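PDB 1RLH: adenosine monophosphate-protein transferase from Thermoplasma acidophilum, which is of unproven function but belongs to the adenosine-specific kinase family and may transfer adenosine monophosphate to proteins. Local coordinates for residues 42-50 with 106-117. Sequence-based numbering, arbitrary orientation.
Sequences DLNEIIRTH and NILNAVKMCQEV
From the turn that follows helix 41-46, His50 lays its imidazole against Asn109 and Met113 of helix 104-115; the two helices run in roughly opposite directions on one face of the five-stranded antiparallel sheet of this alpha+beta domain. Its CB lies 3.8 Å from the backbone O of Asn106. With CG anti to the carbonyl carbon (chi1 -57°), the ring swings toward helix 104-115. There CB of Asn109 sits over one face in a CH-pi contact, 3.7 Å from the ring centroid and nearer the ND1 side; Thr49 OG1 lies over the opposite face, so the ring is sandwiched. ND1 reaches a water that also accepts a hydrogen bond from Asn109 ND2, bridging the two side chains. Farther round, NE2 meets CG of Met113 obliquely at 3.2 Å, a tight approach, while the sulfur stands farther off, with SD 3.8 Å from NE2.

Toward the start of segment 42-50 the contact turns apolar. Ile46 extends with CG1 anti to its backbone N (chi1 -160°): CG1 packs on Met113 CB, and CD1 runs on to the carbonyl O of Met113 and to Val117 CG1. Deeper, Ile47 CG2 touches Cys114 SG, and Leu43 CD2 meets Val117 CG2 at 3.9 Å. Leu43 and Cys114 both rest on Phe95 of strand 94-100, tying the helix pair to the sheet. At the other end, the amide of Asn106 closes the contact: ND2 donates to His50 O over 3.1 Å, with the acceptor almost in the amide plane but the donor tilted 34° from the carbonyl plane.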
ATOM      1  N   ASP A  42       8.442   6.795  10.138  1.00 33.09           N
ATOM      2  CA  ASP A  42       7.245   7.062  10.933  1.00 34.82           C
ATOM      3  C   ASP A  42       6.357   5.824  10.937  1.00 34.49           C
ATOM      4  O   ASP A  42       5.863   5.400  11.982  1.00 33.37           O
ATOM      5  CB  ASP A  42       6.470   8.242  10.344  1.00 36.73           C
ATOM      6  CG  ASP A  42       7.189   9.561  10.522  1.00 39.64           C
ATOM      7  OD1 ASP A  42       8.432   9.583  10.419  1.00 43.47           O
ATOM      8  OD2 ASP A  42       6.508  10.581  10.750  1.00 42.61           O
ATOM      9  N   LEU A  43       6.156   5.249   9.756  1.00 32.87           N
ATOM     10  CA  LEU A  43       5.332   4.055   9.622  1.00 32.53           C
ATOM     11  C   LEU A  43       6.029   2.859  10.252  1.00 31.23           C
ATOM     12  O   LEU A  43       5.408   2.062  10.952  1.00 30.49           O
ATOM     13  CB  LEU A  43       5.057   3.761   8.145  1.00 31.77           C
ATOM     14  CG  LEU A  43       4.218   4.790   7.391  1.00 33.95           C
ATOM     15  CD1 LEU A  43       4.212   4.446   5.910  1.00 32.63           C
ATOM     16  CD2 LEU A  43       2.802   4.816   7.953  1.00 31.68           C
ATOM     17  N   ASN A  44       7.327   2.739   9.996  1.00 31.07           N
ATOM     18  CA  ASN A  44       8.106   1.636  10.539  1.00 32.96           C
ATOM     19  C   ASN A  44       7.995   1.596  12.060  1.00 34.06           C
ATOM     20  O   ASN A  44       7.868   0.527  12.657  1.00 33.81           O
ATOM     21  CB  ASN A  44       9.579   1.787  10.154  1.00 32.34           C
ATOM     22  CG  ASN A  44      10.381   0.534  10.430  1.00 33.19           C
ATOM     23  OD1 ASN A  44      11.507   0.597  10.928  1.00 35.24           O
ATOM     24  ND2 ASN A  44       9.809  -0.616  10.098  1.00 32.69           N
ATOM     25  N   GLU A  45       8.033   2.768  12.680  1.00 35.38           N
ATOM     26  CA  GLU A  45       7.971   2.862  14.131  1.00 39.30           C
ATOM     27  C   GLU A  45       6.571   2.669  14.707  1.00 40.14           C
ATOM     28  O   GLU A  45       6.392   1.947  15.687  1.00 39.13           O
ATOM     29  CB  GLU A  45       8.520   4.213  14.589  1.00 41.45           C
ATOM     30  CG  GLU A  45       9.213   4.156  15.936  1.00 48.03           C
ATOM     31  CD  GLU A  45      10.453   3.281  15.906  1.00 49.67           C
ATOM     32  OE1 GLU A  45      11.365   3.567  15.102  1.00 52.76           O
ATOM     33  OE2 GLU A  45      10.519   2.305  16.681  1.00 52.32           O
ATOM     34  N   ILE A  46       5.581   3.308  14.095  1.00 40.64           N
ATOM     35  CA  ILE A  46       4.214   3.217  14.586  1.00 42.55           C
ATOM     36  C   ILE A  46       3.670   1.789  14.591  1.00 42.10           C
ATOM     37  O   ILE A  46       2.801   1.457  15.397  1.00 41.75           O
ATOM     38  CB  ILE A  46       3.267   4.138  13.774  1.00 44.35           C
ATOM     39  CG1 ILE A  46       2.000   4.414  14.584  1.00 46.50           C
ATOM     40  CG2 ILE A  46       2.910   3.492  12.446  1.00 45.60           C
ATOM     41  CD1 ILE A  46       1.127   5.504  14.004  1.00 47.27           C
ATOM     42  N   ILE A  47       4.186   0.941  13.707  1.00 41.34           N
ATOM     43  CA  ILE A  47       3.724  -0.444  13.646  1.00 42.91           C
ATOM     44  C   ILE A  47       4.760  -1.415  14.201  1.00 43.32           C
ATOM     45  O   ILE A  47       4.527  -2.624  14.241  1.00 42.39           O
ATOM     46  CB  ILE A  47       3.413  -0.886  12.198  1.00 42.57           C
ATOM     47  CG1 ILE A  47       4.715  -1.023  11.406  1.00 43.01           C
ATOM     48  CG2 ILE A  47       2.476   0.114  11.534  1.00 42.79           C
ATOM     49  CD1 ILE A  47       4.543  -1.678  10.050  1.00 42.59           C
ATOM     50  N   ARG A  48       5.902  -0.887  14.627  1.00 44.24           N
ATOM     51  CA  ARG A  48       6.975  -1.727  15.144  1.00 45.89           C
ATOM     52  C   ARG A  48       6.536  -2.671  16.260  1.00 44.87           C
ATOM     53  O   ARG A  48       6.805  -3.869  16.202  1.00 44.08           O
ATOM     54  CB  ARG A  48       8.134  -0.860  15.640  1.00 49.02           C
ATOM     55  CG  ARG A  48       9.472  -1.583  15.621  1.00 53.09           C
ATOM     56  CD  ARG A  48      10.604  -0.701  16.131  1.00 56.69           C
ATOM     57  NE  ARG A  48      11.896  -1.082  15.560  1.00 60.32           N
ATOM     58  CZ  ARG A  48      12.442  -2.290  15.654  1.00 61.94           C
ATOM     59  NH1 ARG A  48      11.812  -3.259  16.303  1.00 63.64           N
ATOM     60  NH2 ARG A  48      13.622  -2.531  15.097  1.00 62.76           N
ATOM     61  N   THR A  49       5.858  -2.135  17.271  1.00 44.14           N
ATOM     62  CA  THR A  49       5.409  -2.943  18.402  1.00 44.55           C
ATOM     63  C   THR A  49       4.361  -3.988  18.038  1.00 44.01           C
ATOM     64  O   THR A  49       4.153  -4.949  18.779  1.00 43.62           O
ATOM     65  CB  THR A  49       4.828  -2.061  19.525  1.00 45.85           C
ATOM     66  OG1 THR A  49       3.653  -1.392  19.052  1.00 45.94           O
ATOM     67  CG2 THR A  49       5.851  -1.029  19.969  1.00 46.70           C
ATOM     68  N   HIS A  50       3.707  -3.810  16.895  1.00 43.05           N
ATOM     69  CA  HIS A  50       2.672  -4.744  16.462  1.00 41.99           C
ATOM     70  C   HIS A  50       3.193  -5.848  15.546  1.00 41.99           C
ATOM     71  O   HIS A  50       2.550  -6.883  15.380  1.00 42.00           O
ATOM     72  CB  HIS A  50       1.551  -3.969  15.774  1.00 41.86           C
ATOM     73  CG  HIS A  50       0.947  -2.907  16.639  1.00 40.76           C
ATOM     74  ND1 HIS A  50       0.282  -3.197  17.811  1.00 40.95           N
ATOM     75  CD2 HIS A  50       0.952  -1.559  16.530  1.00 40.48           C
ATOM     76  CE1 HIS A  50      -0.097  -2.069  18.388  1.00 40.80           C
ATOM     77  NE2 HIS A  50       0.298  -1.061  17.632  1.00 40.39           N
ATOM     78  N   ASN A 106      -2.628  -8.454  15.803  1.00 23.52           N
ATOM     79  CA  ASN A 106      -1.452  -7.656  15.472  1.00 24.78           C
ATOM     80  C   ASN A 106      -1.655  -6.964  14.130  1.00 24.24           C
ATOM     81  O   ASN A 106      -1.268  -5.808  13.951  1.00 23.08           O
ATOM     82  CB  ASN A 106      -0.207  -8.543  15.430  1.00 25.56           C
ATOM     83  CG  ASN A 106       0.093  -9.180  16.775  1.00 28.63           C
ATOM     84  OD1 ASN A 106      -0.676 -10.003  17.269  1.00 27.26           O
ATOM     85  ND2 ASN A 106       1.211  -8.794  17.376  1.00 27.30           N
ATOM     86  N   ILE A 107      -2.266  -7.679  13.193  1.00 24.94           N
ATOM     87  CA  ILE A 107      -2.546  -7.135  11.872  1.00 26.15           C
ATOM     88  C   ILE A 107      -3.558  -5.996  12.008  1.00 25.37           C
ATOM     89  O   ILE A 107      -3.365  -4.913  11.460  1.00 24.62           O
ATOM     90  CB  ILE A 107      -3.129  -8.218  10.935  1.00 28.60           C
ATOM     91  CG1 ILE A 107      -2.101  -9.332  10.716  1.00 29.21           C
ATOM     92  CG2 ILE A 107      -3.534  -7.599   9.612  1.00 31.08           C
ATOM     93  CD1 ILE A 107      -0.797  -8.859  10.104  1.00 32.29           C
ATOM     94  N   LEU A 108      -4.630  -6.248  12.752  1.00 25.04           N
ATOM     95  CA  LEU A 108      -5.668  -5.244  12.966  1.00 25.45           C
ATOM     96  C   LEU A 108      -5.097  -3.997  13.635  1.00 24.44           C
ATOM     97  O   LEU A 108      -5.431  -2.878  13.254  1.00 24.30           O
ATOM     98  CB  LEU A 108      -6.792  -5.811  13.834  1.00 27.55           C
ATOM     99  CG  LEU A 108      -7.557  -7.023  13.303  1.00 30.46           C
ATOM    100  CD1 LEU A 108      -8.595  -7.453  14.332  1.00 31.88           C
ATOM    101  CD2 LEU A 108      -8.229  -6.680  11.981  1.00 31.00           C
ATOM    102  N   ASN A 109      -4.243  -4.190  14.637  1.00 23.03           N
ATOM    103  CA  ASN A 109      -3.647  -3.054  15.334  1.00 23.88           C
ATOM    104  C   ASN A 109      -2.713  -2.268  14.421  1.00 22.75           C
ATOM    105  O   ASN A 109      -2.621  -1.047  14.522  1.00 24.62           O
ATOM    106  CB  ASN A 109      -2.889  -3.512  16.583  1.00 24.76           C
ATOM    107  CG  ASN A 109      -3.819  -3.872  17.725  1.00 27.70           C
ATOM    108  OD1 ASN A 109      -4.921  -3.331  17.832  1.00 26.44           O
ATOM    109  ND2 ASN A 109      -3.374  -4.770  18.595  1.00 26.72           N
ATOM    110  N   ALA A 110      -2.018  -2.971  13.534  1.00 22.67           N
ATOM    111  CA  ALA A 110      -1.117  -2.308  12.598  1.00 23.83           C
ATOM    112  C   ALA A 110      -1.949  -1.356  11.739  1.00 24.70           C
ATOM    113  O   ALA A 110      -1.544  -0.220  11.474  1.00 23.77           O
ATOM    114  CB  ALA A 110      -0.425  -3.341  11.718  1.00 24.59           C
ATOM    115  N   VAL A 111      -3.121  -1.823  11.314  1.00 23.31           N
ATOM    116  CA  VAL A 111      -4.004  -1.006  10.487  1.00 23.71           C
ATOM    117  C   VAL A 111      -4.508   0.196  11.276  1.00 23.89           C
ATOM    118  O   VAL A 111      -4.481   1.325  10.781  1.00 22.13           O
ATOM    119  CB  VAL A 111      -5.220  -1.811   9.981  1.00 26.03           C
ATOM    120  CG1 VAL A 111      -6.149  -0.905   9.180  1.00 29.19           C
ATOM    121  CG2 VAL A 111      -4.751  -2.969   9.123  1.00 27.24           C
ATOM    122  N   LYS A 112      -4.964  -0.046  12.504  1.00 23.26           N
ATOM    123  CA  LYS A 112      -5.463   1.034  13.352  1.00 24.29           C
ATOM    124  C   LYS A 112      -4.392   2.099  13.537  1.00 24.35           C
ATOM    125  O   LYS A 112      -4.681   3.295  13.519  1.00 23.94           O
ATOM    126  CB  LYS A 112      -5.875   0.503  14.731  1.00 26.55           C
ATOM    127  CG  LYS A 112      -7.068  -0.435  14.735  1.00 30.59           C
ATOM    128  CD  LYS A 112      -7.382  -0.875  16.163  1.00 33.56           C
ATOM    129  CE  LYS A 112      -8.592  -1.791  16.224  1.00 37.48           C
ATOM    130  NZ  LYS A 112      -9.828  -1.096  15.774  1.00 40.44           N
ATOM    131  N   MET A 113      -3.152   1.664  13.728  1.00 25.54           N
ATOM    132  CA  MET A 113      -2.052   2.598  13.918  1.00 27.35           C
ATOM    133  C   MET A 113      -1.799   3.410  12.653  1.00 26.59           C
ATOM    134  O   MET A 113      -1.502   4.600  12.727  1.00 26.29           O
ATOM    135  CB  MET A 113      -0.785   1.851  14.332  1.00 29.93           C
ATOM    136  CG  MET A 113      -0.887   1.201  15.708  1.00 32.77           C
ATOM    137  SD  MET A 113      -1.231   2.395  17.024  1.00 37.73           S
ATOM    138  CE  MET A 113      -3.010   2.211  17.206  1.00 36.70           C
ATOM    139  N   CYS A 114      -1.921   2.771  11.494  1.00 25.73           N
ATOM    140  CA  CYS A 114      -1.718   3.476  10.233  1.00 26.09           C
ATOM    141  C   CYS A 114      -2.799   4.536  10.066  1.00 26.92           C
ATOM    142  O   CYS A 114      -2.554   5.592   9.486  1.00 27.72           O
ATOM    143  CB  CYS A 114      -1.765   2.504   9.055  1.00 25.07           C
ATOM    144  SG  CYS A 114      -0.320   1.426   8.922  1.00 26.66           S
ATOM    145  N   GLN A 115      -3.992   4.251  10.580  1.00 26.59           N
ATOM    146  CA  GLN A 115      -5.108   5.189  10.484  1.00 27.71           C
ATOM    147  C   GLN A 115      -4.840   6.469  11.264  1.00 28.08           C
ATOM    148  O   GLN A 115      -5.477   7.495  11.024  1.00 27.15           O
ATOM    149  CB  GLN A 115      -6.397   4.549  10.997  1.00 27.62           C
ATOM    150  CG  GLN A 115      -7.012   3.531  10.058  1.00 27.35           C
ATOM    151  CD  GLN A 115      -8.265   2.910  10.637  1.00 29.20           C
ATOM    152  OE1 GLN A 115      -8.209   2.193  11.634  1.00 29.71           O
ATOM    153  NE2 GLN A 115      -9.409   3.191  10.020  1.00 29.24           N
ATOM    154  N   GLU A 116      -3.902   6.406  12.201  1.00 28.16           N
ATOM    155  CA  GLU A 116      -3.561   7.579  12.998  1.00 28.86           C
ATOM    156  C   GLU A 116      -2.705   8.559  12.202  1.00 28.94           C
ATOM    157  O   GLU A 116      -2.652   9.747  12.516  1.00 29.53           O
ATOM    158  CB  GLU A 116      -2.813   7.161  14.265  1.00 31.19           C
ATOM    159  CG  GLU A 116      -3.711   6.626  15.369  1.00 34.97           C
ATOM    160  CD  GLU A 116      -2.933   6.214  16.603  1.00 38.44           C
ATOM    161  OE1 GLU A 116      -1.892   6.844  16.887  1.00 38.86           O
ATOM    162  OE2 GLU A 116      -3.368   5.267  17.295  1.00 39.68           O
ATOM    163  N   VAL A 117      -2.040   8.057  11.169  1.00 26.64           N
ATOM    164  CA  VAL A 117      -1.175   8.891  10.344  1.00 24.65           C
ATOM    165  C   VAL A 117      -1.503   8.784   8.857  1.00 23.64           C
ATOM    166  O   VAL A 117      -0.722   9.216   8.009  1.00 22.55           O
ATOM    167  CB  VAL A 117       0.306   8.507  10.543  1.00 26.90           C
ATOM    168  CG1 VAL A 117       0.732   8.795  11.980  1.00 29.04           C
ATOM    169  CG2 VAL A 117       0.506   7.034  10.215  1.00 26.57           C
TER
HETATM  170  O   HOH W   1      -0.749  -5.733  18.341  1.00 37.01           O